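Local coordinates for protein seryl-tRNA synthetase (Pyrococcus horikoshii, PDB 2DQ0) that catalyses the ATP-dependent attachment of serine to its cognate tRNA, working as a class II aminoacyl-tRNA synthetase homodimer, at residues L13-L18 and W29-L34; L106-H111 and V351-Y356; P112-G117 and I343-L348. One frame throughout, in Å; residues are numbered along the deposited sequence.

Contact 1 of 3, residues L13-L18 and W29-L34; sequences LVKNDL and WVDEIL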
ATOM      1  N   LEU A  13     -15.306  -5.361  38.831  1.00 52.59           N
ATOM      2  CA  LEU A  13     -15.714  -5.894  37.540  1.00 49.55           C
ATOM      3  C   LEU A  13     -14.559  -5.792  36.556  1.00 55.42           C
ATOM      4  O   LEU A  13     -14.274  -6.734  35.821  1.00 59.13           O
ATOM      5  CB  LEU A  13     -16.915  -5.117  37.007  1.00 52.31           C
ATOM      6  CG  LEU A  13     -17.514  -5.366  35.613  1.00 54.10           C
ATOM      7  CD1 LEU A  13     -16.609  -4.811  34.556  1.00 57.62           C
ATOM      8  CD2 LEU A  13     -17.751  -6.836  35.391  1.00 63.57           C
ATOM      9  N   VAL A  14     -13.887  -4.649  36.552  1.00 56.27           N
ATOM     10  CA  VAL A  14     -12.776  -4.446  35.643  1.00 66.79           C
ATOM     11  C   VAL A  14     -11.515  -5.226  36.058  1.00 68.35           C
ATOM     12  O   VAL A  14     -10.755  -5.697  35.200  1.00 68.99           O
ATOM     13  CB  VAL A  14     -12.494  -2.918  35.445  1.00 63.83           C
ATOM     14  CG1 VAL A  14     -12.637  -2.193  36.742  1.00 74.46           C
ATOM     15  CG2 VAL A  14     -11.102  -2.704  34.869  1.00 60.58           C
ATOM     16  N   LYS A  15     -11.301  -5.394  37.358  1.00 66.39           N
ATOM     17  CA  LYS A  15     -10.142  -6.157  37.809  1.00 62.99           C
ATOM     18  C   LYS A  15     -10.302  -7.631  37.450  1.00 66.08           C
ATOM     19  O   LYS A  15      -9.364  -8.275  36.979  1.00 64.48           O
ATOM     20  CB  LYS A  15      -9.965  -6.050  39.319  1.00 59.55           C
ATOM     21  CG  LYS A  15      -9.585  -4.673  39.810  1.00 65.29           C
ATOM     22  CD  LYS A  15      -9.276  -4.700  41.292  1.00 54.39           C
ATOM     23  CE  LYS A  15      -8.886  -3.322  41.772  1.00 58.03           C
ATOM     24  NZ  LYS A  15      -8.235  -3.367  43.100  1.00 55.20           N
ATOM     25  N   ASN A  16     -11.491  -8.171  37.686  1.00 63.64           N
ATOM     26  CA  ASN A  16     -11.727  -9.576  37.395  1.00 66.66           C
ATOM     27  C   ASN A  16     -11.666  -9.873  35.900  1.00 67.98           C
ATOM     28  O   ASN A  16     -11.269 -10.975  35.498  1.00 66.76           O
ATOM     29  CB  ASN A  16     -13.080 -10.041  37.962  1.00 60.07           C
ATOM     30  CG  ASN A  16     -13.098 -10.074  39.489  1.00 62.05           C
ATOM     31  OD1 ASN A  16     -12.066 -10.265  40.137  1.00 56.68           O
ATOM     32  ND2 ASN A  16     -14.284  -9.901  40.067  1.00 61.99           N
ATOM     33  N   ASP A  17     -12.053  -8.899  35.076  1.00 61.62           N
ATOM     34  CA  ASP A  17     -12.026  -9.124  33.640  1.00 59.00           C
ATOM     35  C   ASP A  17     -10.561  -9.156  33.209  1.00 60.83           C
ATOM     36  O   ASP A  17     -10.152  -9.996  32.399  1.00 47.83           O
ATOM     37  CB  ASP A  17     -12.791  -8.025  32.903  1.00 56.10           C
ATOM     38  CG  ASP A  17     -13.467  -8.538  31.626  1.00 60.68           C
ATOM     39  OD1 ASP A  17     -13.136  -8.045  30.532  1.00 62.42           O
ATOM     40  OD2 ASP A  17     -14.334  -9.434  31.719  1.00 60.66           O
ATOM     41  N   LEU A  18      -9.780  -8.240  33.776  1.00 58.35           N
ATOM     42  CA  LEU A  18      -8.353  -8.155  33.503  1.00 55.58           C
ATOM     43  C   LEU A  18      -7.721  -9.506  33.799  1.00 62.41           C
ATOM     44  O   LEU A  18      -6.800  -9.937  33.105  1.00 64.89           O
ATOM     45  CB  LEU A  18      -7.728  -7.099  34.397  1.00 52.56           C
ATOM     46  CG  LEU A  18      -7.256  -5.794  33.759  1.00 64.27           C
ATOM     47  CD1 LEU A  18      -8.184  -5.357  32.642  1.00 59.35           C
ATOM     48  CD2 LEU A  18      -7.147  -4.741  34.844  1.00 49.01           C
ATOM     49  N   TRP A  29      -3.719  -1.247  38.213  1.00 72.61           N
ATOM     50  CA  TRP A  29      -4.030   0.048  37.615  1.00 69.27           C
ATOM     51  C   TRP A  29      -5.388   0.594  38.036  1.00 66.44           C
ATOM     52  O   TRP A  29      -5.585   1.802  38.102  1.00 60.82           O
ATOM     53  CB  TRP A  29      -4.010  -0.068  36.094  1.00 71.19           C
ATOM     54  CG  TRP A  29      -2.673   0.006  35.459  1.00 68.73           C
ATOM     55  CD1 TRP A  29      -1.464   0.146  36.077  1.00 69.11           C
ATOM     56  CD2 TRP A  29      -2.411   0.019  34.057  1.00 69.50           C
ATOM     57  NE1 TRP A  29      -0.463   0.255  35.145  1.00 62.29           N
ATOM     58  CE2 TRP A  29      -1.017   0.178  33.894  1.00 66.58           C
ATOM     59  CE3 TRP A  29      -3.223  -0.083  32.917  1.00 70.51           C
ATOM     60  CZ2 TRP A  29      -0.415   0.237  32.639  1.00 60.83           C
ATOM     61  CZ3 TRP A  29      -2.623  -0.021  31.666  1.00 69.57           C
ATOM     62  CH2 TRP A  29      -1.233   0.137  31.538  1.00 64.28           C
ATOM     63  N   VAL A  30      -6.333  -0.303  38.294  1.00 66.00           N
ATOM     64  CA  VAL A  30      -7.667   0.116  38.688  1.00 63.97           C
ATOM     65  C   VAL A  30      -7.615   1.011  39.919  1.00 68.29           C
ATOM     66  O   VAL A  30      -8.302   2.032  39.984  1.00 65.11           O
ATOM     67  CB  VAL A  30      -8.541  -1.085  38.990  1.00 61.56           C
ATOM     68  CG1 VAL A  30      -9.981  -0.633  39.270  1.00 62.96           C
ATOM     69  CG2 VAL A  30      -8.478  -2.041  37.828  1.00 59.32           C
ATOM     70  N   ASP A  31      -6.787   0.633  40.887  1.00 67.01           N
ATOM     71  CA  ASP A  31      -6.664   1.407  42.107  1.00 66.62           C
ATOM     72  C   ASP A  31      -5.898   2.678  41.827  1.00 66.70           C
ATOM     73  O   ASP A  31      -6.198   3.737  42.399  1.00 63.89           O
ATOM     74  CB  ASP A  31      -5.945   0.606  43.201  1.00 71.94           C
ATOM     75  CG  ASP A  31      -6.740  -0.603  43.662  1.00 69.31           C
ATOM     76  OD1 ASP A  31      -7.945  -0.463  43.951  1.00 61.95           O
ATOM     77  OD2 ASP A  31      -6.148  -1.697  43.740  1.00 79.89           O
ATOM     78  N   GLU A  32      -4.909   2.580  40.943  1.00 62.36           N
ATOM     79  CA  GLU A  32      -4.117   3.746  40.613  1.00 60.95           C
ATOM     80  C   GLU A  32      -4.985   4.843  39.987  1.00 58.93           C
ATOM     81  O   GLU A  32      -4.906   6.004  40.388  1.00 59.54           O
ATOM     82  CB  GLU A  32      -2.969   3.361  39.684  1.00 57.05           C
ATOM     83  CG  GLU A  32      -2.010   4.517  39.340  1.00 73.30           C
ATOM     84  CD  GLU A  32      -1.432   5.251  40.564  1.00 72.94           C
ATOM     85  OE1 GLU A  32      -1.457   4.697  41.678  1.00 64.93           O
ATOM     86  OE2 GLU A  32      -0.932   6.386  40.403  1.00 76.38           O
ATOM     87  N   ILE A  33      -5.828   4.481  39.029  1.00 54.39           N
ATOM     88  CA  ILE A  33      -6.668   5.480  38.387  1.00 63.57           C
ATOM     89  C   ILE A  33      -7.674   6.019  39.400  1.00 63.92           C
ATOM     90  O   ILE A  33      -8.078   7.190  39.344  1.00 62.70           O
ATOM     91  CB  ILE A  33      -7.403   4.905  37.135  1.00 62.28           C
ATOM     92  CG1 ILE A  33      -8.631   4.116  37.558  1.00 74.41           C
ATOM     93  CG2 ILE A  33      -6.461   3.974  36.338  1.00 62.15           C
ATOM     94  CD1 ILE A  33      -9.233   3.301  36.429  1.00 95.07           C
ATOM     95  N   LEU A  34      -8.063   5.168  40.343  1.00 62.71           N
ATOM     96  CA  LEU A  34      -9.014   5.582  41.367  1.00 62.86           C
ATOM     97  C   LEU A  34      -8.448   6.641  42.310  1.00 61.06           C
ATOM     98  O   LEU A  34      -9.103   7.658  42.564  1.00 56.14           O
ATOM     99  CB  LEU A  34      -9.494   4.377  42.172  1.00 58.09           C
ATOM    100  CG  LEU A  34     -10.563   3.548  41.461  1.00 65.85           C
ATOM    101  CD1 LEU A  34     -10.998   2.403  42.362  1.00 64.52           C
ATOM    102  CD2 LEU A  34     -11.744   4.423  41.100  1.00 53.92           C
TER
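At the root of the N-terminal tRNA-binding arm, the short helix 11-21 packs against the first turns of helix 28-65, one of the two long helices of the antiparallel coiled coil, and V30 is the residue on which the packing turns. The local axes run roughly antiparallel, 149° apart, with a closest approach of 10.4 Å. V30 meets three side chains of the short helix. Its CG1 faces CG1 of V14 at 4.0 Å, the two valines passing side by side with opposed directions, while its CG2 lies 4.2 Å from CD2 of L18. K15 lies along another flank of V30: its CG touches V30 CG2 at 3.5 Å and its CE passes over V30 CB at 3.6 Å. With CG anti to the carbonyl carbon (chi1 -67°) and an extended chain beyond it, the lysine reaches across the valine to D31. Replacing K15 by an alanine would probably bare that flank of V30 and leave the D31 carboxylate without this ionic mate. The salt bridge has a shorter arm, K15 NZ to D31 OD2 at 2.7 Å, and a weak one to OD1; NZ approaches OD2 from the syn side, 32° out of the carboxylate plane.

Contact 2 of 3, residues L106-H111 and V351-Y356; sequences LPNITH and VAAKKY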
ATOM      1  N   LEU A 106      -6.090   0.144  28.594  1.00 50.23           N
ATOM      2  CA  LEU A 106      -6.862  -0.925  29.213  1.00 49.46           C
ATOM      3  C   LEU A 106      -7.776  -1.547  28.156  1.00 46.48           C
ATOM      4  O   LEU A 106      -8.396  -0.850  27.368  1.00 51.83           O
ATOM      5  CB  LEU A 106      -7.661  -0.389  30.409  1.00 49.52           C
ATOM      6  CG  LEU A 106      -6.827  -0.077  31.666  1.00 56.60           C
ATOM      7  CD1 LEU A 106      -7.693   0.620  32.708  1.00 58.23           C
ATOM      8  CD2 LEU A 106      -6.242  -1.371  32.238  1.00 51.48           C
ATOM      9  N   PRO A 107      -7.849  -2.877  28.113  1.00 44.57           N
ATOM     10  CA  PRO A 107      -8.699  -3.524  27.117  1.00 47.52           C
ATOM     11  C   PRO A 107     -10.174  -3.413  27.401  1.00 50.53           C
ATOM     12  O   PRO A 107     -10.583  -3.241  28.543  1.00 48.88           O
ATOM     13  CB  PRO A 107      -8.225  -4.978  27.148  1.00 44.68           C
ATOM     14  CG  PRO A 107      -7.915  -5.179  28.570  1.00 50.82           C
ATOM     15  CD  PRO A 107      -7.162  -3.881  28.940  1.00 46.79           C
ATOM     16  N   ASN A 108     -10.970  -3.547  26.343  1.00 56.45           N
ATOM     17  CA  ASN A 108     -12.410  -3.479  26.462  1.00 56.37           C
ATOM     18  C   ASN A 108     -12.876  -4.575  27.409  1.00 58.04           C
ATOM     19  O   ASN A 108     -12.268  -5.640  27.485  1.00 56.78           O
ATOM     20  CB  ASN A 108     -13.078  -3.665  25.099  1.00 51.76           C
ATOM     21  CG  ASN A 108     -14.467  -3.041  25.050  1.00 56.84           C
ATOM     22  OD1 ASN A 108     -15.117  -3.008  24.003  1.00 61.03           O
ATOM     23  ND2 ASN A 108     -14.925  -2.533  26.193  1.00 53.95           N
ATOM     24  N   ILE A 109     -13.945  -4.290  28.145  1.00 57.03           N
ATOM     25  CA  ILE A 109     -14.508  -5.248  29.065  1.00 48.46           C
ATOM     26  C   ILE A 109     -15.190  -6.291  28.199  1.00 52.40           C
ATOM     27  O   ILE A 109     -15.920  -5.948  27.265  1.00 46.92           O
ATOM     28  CB  ILE A 109     -15.546  -4.590  29.985  1.00 52.50           C
ATOM     29  CG1 ILE A 109     -14.900  -3.440  30.755  1.00 50.64           C
ATOM     30  CG2 ILE A 109     -16.106  -5.621  30.968  1.00 54.84           C
ATOM     31  CD1 ILE A 109     -13.748  -3.868  31.620  1.00 35.85           C
ATOM     32  N   THR A 110     -14.942  -7.563  28.505  1.00 52.01           N
ATOM     33  CA  THR A 110     -15.525  -8.660  27.746  1.00 50.70           C
ATOM     34  C   THR A 110     -16.996  -8.836  28.075  1.00 56.15           C
ATOM     35  O   THR A 110     -17.450  -8.514  29.179  1.00 57.33           O
ATOM     36  CB  THR A 110     -14.831 -10.014  28.048  1.00 47.63           C
ATOM     37  OG1 THR A 110     -15.190 -10.452  29.366  1.00 47.11           O
ATOM     38  CG2 THR A 110     -13.310  -9.883  27.951  1.00 49.80           C
ATOM     39  N   HIS A 111     -17.725  -9.364  27.103  1.00 58.06           N
ATOM     40  CA  HIS A 111     -19.136  -9.641  27.253  1.00 58.72           C
ATOM     41  C   HIS A 111     -19.301 -10.927  28.069  1.00 66.12           C
ATOM     42  O   HIS A 111     -18.421 -11.806  28.087  1.00 58.26           O
ATOM     43  CB  HIS A 111     -19.782  -9.805  25.884  1.00 57.78           C
ATOM     44  CG  HIS A 111     -21.267  -9.981  25.937  1.00 72.56           C
ATOM     45  ND1 HIS A 111     -21.862 -11.169  26.307  1.00 69.13           N
ATOM     46  CD2 HIS A 111     -22.278  -9.116  25.680  1.00 67.04           C
ATOM     47  CE1 HIS A 111     -23.175 -11.027  26.270  1.00 61.77           C
ATOM     48  NE2 HIS A 111     -23.453  -9.792  25.892  1.00 65.53           N
ATOM     49  N   VAL A 351      -9.324  -4.663  21.597  1.00 55.55           N
ATOM     50  CA  VAL A 351     -10.451  -3.932  21.059  1.00 50.96           C
ATOM     51  C   VAL A 351     -11.832  -4.544  21.213  1.00 55.23           C
ATOM     52  O   VAL A 351     -12.797  -3.835  21.504  1.00 57.61           O
ATOM     53  CB  VAL A 351     -10.221  -3.624  19.569  1.00 46.54           C
ATOM     54  CG1 VAL A 351     -11.249  -2.611  19.097  1.00 36.26           C
ATOM     55  CG2 VAL A 351      -8.802  -3.108  19.364  1.00 37.46           C
ATOM     56  N   ALA A 352     -11.939  -5.854  21.042  1.00 50.79           N
ATOM     57  CA  ALA A 352     -13.250  -6.475  21.101  1.00 50.89           C
ATOM     58  C   ALA A 352     -13.812  -6.816  22.466  1.00 51.00           C
ATOM     59  O   ALA A 352     -13.084  -7.051  23.427  1.00 51.08           O
ATOM     60  CB  ALA A 352     -13.257  -7.719  20.226  1.00 46.99           C
ATOM     61  N   ALA A 353     -15.135  -6.822  22.531  1.00 50.21           N
ATOM     62  CA  ALA A 353     -15.852  -7.208  23.738  1.00 54.81           C
ATOM     63  C   ALA A 353     -16.162  -8.698  23.555  1.00 51.71           C
ATOM     64  O   ALA A 353     -16.182  -9.461  24.511  1.00 60.68           O
ATOM     65  CB  ALA A 353     -17.150  -6.421  23.864  1.00 58.75           C
ATOM     66  N   LYS A 354     -16.411  -9.091  22.310  1.00 51.63           N
ATOM     67  CA  LYS A 354     -16.705 -10.475  21.945  1.00 53.86           C
ATOM     68  C   LYS A 354     -16.274 -10.661  20.491  1.00 56.35           C
ATOM     69  O   LYS A 354     -16.404  -9.741  19.668  1.00 56.94           O
ATOM     70  CB  LYS A 354     -18.198 -10.777  22.088  1.00 42.99           C
ATOM     71  CG  LYS A 354     -18.566 -12.197  21.723  1.00 49.53           C
ATOM     72  CD  LYS A 354     -20.040 -12.478  21.926  1.00 56.25           C
ATOM     73  CE  LYS A 354     -20.370 -13.942  21.741  1.00 60.58           C
ATOM     74  NZ  LYS A 354     -21.814 -14.185  22.045  1.00 69.39           N
ATOM     75  N   LYS A 355     -15.756 -11.844  20.174  1.00 54.94           N
ATOM     76  CA  LYS A 355     -15.287 -12.100  18.821  1.00 46.14           C
ATOM     77  C   LYS A 355     -15.571 -13.499  18.290  1.00 49.27           C
ATOM     78  O   LYS A 355     -15.407 -14.493  19.002  1.00 54.60           O
ATOM     79  CB  LYS A 355     -13.785 -11.810  18.757  1.00 37.33           C
ATOM     80  CG  LYS A 355     -13.122 -12.121  17.421  1.00 50.66           C
ATOM     81  CD  LYS A 355     -11.946 -11.186  17.146  1.00 48.97           C
ATOM     82  CE  LYS A 355     -10.801 -11.329  18.127  1.00 57.21           C
ATOM     83  NZ  LYS A 355      -9.920 -10.108  18.094  1.00 61.92           N
ATOM     84  N   TYR A 356     -16.017 -13.569  17.037  1.00 48.99           N
ATOM     85  CA  TYR A 356     -16.272 -14.849  16.385  1.00 50.58           C
ATOM     86  C   TYR A 356     -15.278 -14.981  15.239  1.00 47.52           C
ATOM     87  O   TYR A 356     -15.022 -14.018  14.527  1.00 54.60           O
ATOM     88  CB  TYR A 356     -17.676 -14.920  15.799  1.00 51.10           C
ATOM     89  CG  TYR A 356     -18.797 -14.990  16.793  1.00 57.14           C
ATOM     90  CD1 TYR A 356     -19.920 -14.185  16.645  1.00 57.32           C
ATOM     91  CD2 TYR A 356     -18.775 -15.904  17.845  1.00 60.94           C
ATOM     92  CE1 TYR A 356     -21.001 -14.288  17.513  1.00 66.74           C
ATOM     93  CE2 TYR A 356     -19.857 -16.015  18.729  1.00 63.13           C
ATOM     94  CZ  TYR A 356     -20.968 -15.201  18.548  1.00 67.18           C
ATOM     95  OH  TYR A 356     -22.058 -15.304  19.379  1.00 70.94           O
TER
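This is a backbone-led contact between a loop and the residues leading into a strand: T110 and H111, on the connection that leaves the N-terminal arm, run beside A353 just ahead of strand 354-362 of the catalytic core. The touching parts point the same way, their end-to-end directions only 4° apart, and the CA atoms of T110 and A353 come within 4.3 Å. One hydrogen bond joins them: H111 N donates to A353 O at 3.0 Å, nearly straight at the hydrogen (163°), although the donor sits above the carbonyl plane. The same oxygen takes a CA-H...O contact from T110 CA at 3.4 Å. Strand 354-362 belongs to the largely antiparallel sheet of the class II synthetase core, so the bond sets the inter-domain connection beside the start of this strand. Around the bond the packing is made of small groups: A353 CB rests 3.6 Å from I109 O, and N108 CB lies 3.6 Å from V351 O. H111 has CG anti to its own N (chi1 -175°), which carries the imidazole away from A353; there ND1 bonds to S113 N and the ring meets W317 edge-to-face. K354 packs its CB 4.2 Å from H111 CB, and its NZ reaches S113 OG and Y356 OH.

Contact 3 of 3, residues P112-G117 and I343-L348; sequences PSVPVG and ICTGDL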
ATOM      1  N   PRO A 112     -20.430 -11.046  28.783  1.00 71.60           N
ATOM      2  CA  PRO A 112     -20.672 -12.241  29.593  1.00 67.90           C
ATOM      3  C   PRO A 112     -20.642 -13.536  28.785  1.00 66.67           C
ATOM      4  O   PRO A 112     -20.299 -14.588  29.318  1.00 63.78           O
ATOM      5  CB  PRO A 112     -22.037 -11.958  30.190  1.00 64.80           C
ATOM      6  CG  PRO A 112     -21.973 -10.477  30.402  1.00 62.76           C
ATOM      7  CD  PRO A 112     -21.431 -10.009  29.084  1.00 65.19           C
ATOM      8  N   SER A 113     -20.975 -13.451  27.498  1.00 59.87           N
ATOM      9  CA  SER A 113     -21.006 -14.633  26.650  1.00 60.44           C
ATOM     10  C   SER A 113     -19.652 -15.168  26.203  1.00 61.56           C
ATOM     11  O   SER A 113     -19.573 -16.285  25.676  1.00 57.55           O
ATOM     12  CB  SER A 113     -21.891 -14.388  25.412  1.00 58.92           C
ATOM     13  OG  SER A 113     -21.406 -13.334  24.604  1.00 69.04           O
ATOM     14  N   VAL A 114     -18.585 -14.397  26.390  1.00 57.49           N
ATOM     15  CA  VAL A 114     -17.292 -14.902  25.961  1.00 54.81           C
ATOM     16  C   VAL A 114     -16.768 -15.835  27.013  1.00 54.61           C
ATOM     17  O   VAL A 114     -16.674 -15.477  28.191  1.00 56.22           O
ATOM     18  CB  VAL A 114     -16.233 -13.767  25.629  1.00 53.63           C
ATOM     19  CG1 VAL A 114     -16.788 -12.408  25.932  1.00 51.28           C
ATOM     20  CG2 VAL A 114     -14.908 -14.000  26.376  1.00 42.91           C
ATOM     21  N   PRO A 115     -16.440 -17.067  26.598  1.00 57.85           N
ATOM     22  CA  PRO A 115     -15.909 -18.139  27.447  1.00 55.78           C
ATOM     23  C   PRO A 115     -14.555 -17.772  28.021  1.00 55.95           C
ATOM     24  O   PRO A 115     -13.801 -17.042  27.385  1.00 58.22           O
ATOM     25  CB  PRO A 115     -15.821 -19.319  26.489  1.00 56.72           C
ATOM     26  CG  PRO A 115     -15.554 -18.655  25.159  1.00 64.45           C
ATOM     27  CD  PRO A 115     -16.525 -17.505  25.192  1.00 59.52           C
ATOM     28  N   VAL A 116     -14.245 -18.270  29.217  1.00 56.32           N
ATOM     29  CA  VAL A 116     -12.956 -17.975  29.839  1.00 57.16           C
ATOM     30  C   VAL A 116     -11.886 -18.966  29.395  1.00 58.14           C
ATOM     31  O   VAL A 116     -12.145 -20.158  29.268  1.00 61.93           O
ATOM     32  CB  VAL A 116     -13.048 -17.985  31.369  1.00 54.29           C
ATOM     33  CG1 VAL A 116     -11.722 -17.486  31.974  1.00 48.72           C
ATOM     34  CG2 VAL A 116     -14.204 -17.099  31.811  1.00 41.09           C
ATOM     35  N   GLY A 117     -10.682 -18.456  29.154  1.00 60.41           N
ATOM     36  CA  GLY A 117      -9.602 -19.307  28.696  1.00 55.46           C
ATOM     37  C   GLY A 117      -8.238 -18.645  28.713  1.00 58.94           C
ATOM     38  O   GLY A 117      -8.106 -17.430  28.892  1.00 55.54           O
ATOM     39  N   ILE A 343     -14.192 -16.812  20.532  1.00 52.72           N
ATOM     40  CA  ILE A 343     -12.883 -16.635  21.095  1.00 51.52           C
ATOM     41  C   ILE A 343     -12.949 -16.330  22.563  1.00 52.91           C
ATOM     42  O   ILE A 343     -13.768 -15.521  22.994  1.00 58.85           O
ATOM     43  CB  ILE A 343     -12.153 -15.554  20.311  1.00 57.61           C
ATOM     44  CG1 ILE A 343     -11.927 -16.100  18.897  1.00 57.89           C
ATOM     45  CG2 ILE A 343     -10.848 -15.135  21.027  1.00 49.34           C
ATOM     46  CD1 ILE A 343     -11.384 -15.086  17.956  1.00 84.78           C
ATOM     47  N   CYS A 344     -12.079 -16.994  23.318  1.00 54.14           N
ATOM     48  CA  CYS A 344     -12.025 -16.851  24.764  1.00 54.19           C
ATOM     49  C   CYS A 344     -11.318 -15.589  25.246  1.00 56.68           C
ATOM     50  O   CYS A 344     -10.655 -14.888  24.471  1.00 53.54           O
ATOM     51  CB  CYS A 344     -11.411 -18.114  25.411  1.00 54.92           C
ATOM     52  SG  CYS A 344      -9.624 -18.445  25.183  1.00 59.82           S
ATOM     53  N   THR A 345     -11.489 -15.312  26.537  1.00 53.46           N
ATOM     54  CA  THR A 345     -10.931 -14.131  27.169  1.00 62.97           C
ATOM     55  C   THR A 345      -9.444 -13.923  26.939  1.00 68.38           C
ATOM     56  O   THR A 345      -9.012 -12.791  26.664  1.00 71.74           O
ATOM     57  CB  THR A 345     -11.205 -14.136  28.696  1.00 66.02           C
ATOM     58  OG1 THR A 345     -10.832 -15.406  29.243  1.00 65.09           O
ATOM     59  CG2 THR A 345     -12.686 -13.863  28.989  1.00 58.87           C
ATOM     60  N   GLY A 346      -8.672 -15.007  27.042  1.00 68.70           N
ATOM     61  CA  GLY A 346      -7.230 -14.926  26.861  1.00 63.47           C
ATOM     62  C   GLY A 346      -6.728 -14.767  25.432  1.00 63.02           C
ATOM     63  O   GLY A 346      -5.607 -14.312  25.209  1.00 61.65           O
ATOM     64  N   ASP A 347      -7.546 -15.122  24.453  1.00 59.88           N
ATOM     65  CA  ASP A 347      -7.122 -15.011  23.066  1.00 58.60           C
ATOM     66  C   ASP A 347      -7.933 -13.928  22.383  1.00 60.91           C
ATOM     67  O   ASP A 347      -7.923 -13.819  21.159  1.00 64.39           O
ATOM     68  CB  ASP A 347      -7.351 -16.359  22.371  1.00 62.49           C
ATOM     69  CG  ASP A 347      -6.678 -16.451  21.017  1.00 64.58           C
ATOM     70  OD1 ASP A 347      -5.510 -16.010  20.901  1.00 65.95           O
ATOM     71  OD2 ASP A 347      -7.315 -16.985  20.079  1.00 61.56           O
ATOM     72  N   LEU A 348      -8.615 -13.107  23.178  1.00 59.37           N
ATOM     73  CA  LEU A 348      -9.483 -12.090  22.614  1.00 56.57           C
ATOM     74  C   LEU A 348      -8.905 -10.792  22.057  1.00 60.17           C
ATOM     75  O   LEU A 348      -9.370 -10.309  21.011  1.00 66.36           O
ATOM     76  CB  LEU A 348     -10.607 -11.761  23.599  1.00 53.32           C
ATOM     77  CG  LEU A 348     -11.700 -10.828  23.040  1.00 59.41           C
ATOM     78  CD1 LEU A 348     -12.187 -11.354  21.686  1.00 30.03           C
ATOM     79  CD2 LEU A 348     -12.864 -10.701  24.048  1.00 52.61           C
TER
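T345 forms the hub of the first shell, gripping the 112-117 loop through both its backbone and its side chain. Its N donates to P115 O at 3.0 Å, nearly along the C=O axis (164°), and its OG1 accepts the N-H of G117 at 3.1 Å with 160° at the hydrogen. A chi1 of 49° turns the hydroxyl to G117 and CG2 to V114, whose CG2 is 3.4 Å away. P115 O also has a bent CA-H...O contact with C344 CA, at 3.2 Å. C344 SG lies 3.6 Å from G117 CA, where the glycine's lack of a side chain makes room for the sulfur. A weak bond from G346 N to G117 O extends the pairing. In the fold, this joins the loop leading to strand 124-129 with the connection between strands 338-342 and 354-362, antiparallel neighbours in the catalytic-core sheet. Further out, T345 OG1 also bonds K20 O of helix 11-21, tying the site to the N-terminal region, while N123 holds the 343-348 connection at two points: its OD1 accepts from C344 N and its ND2 pairs with D347 OD2.

Along the chain contact 1 closes first, within the N-terminal region; contact 2 then opens, and contact 3 is nested inside the loop that contact 2 closes. The centres of contacts 1 and 2 lie 15 Å apart, those of contacts 2 and 3 only 9 Å. Helix 11-21 bridges the first pair through a hydrogen bond between D17 OD2 and T110 OG1, 2.7 Å apart. Residues 343-348 of contact 3 lead from strand 338-342 towards strand 354-362, on which contact 2 lies; a hydrogen bond between K355 O and I343 N, 3.0 Å apart, joins them. Together they trace a continuous path from the base of the tRNA-binding arm to the sheet of the catalytic core.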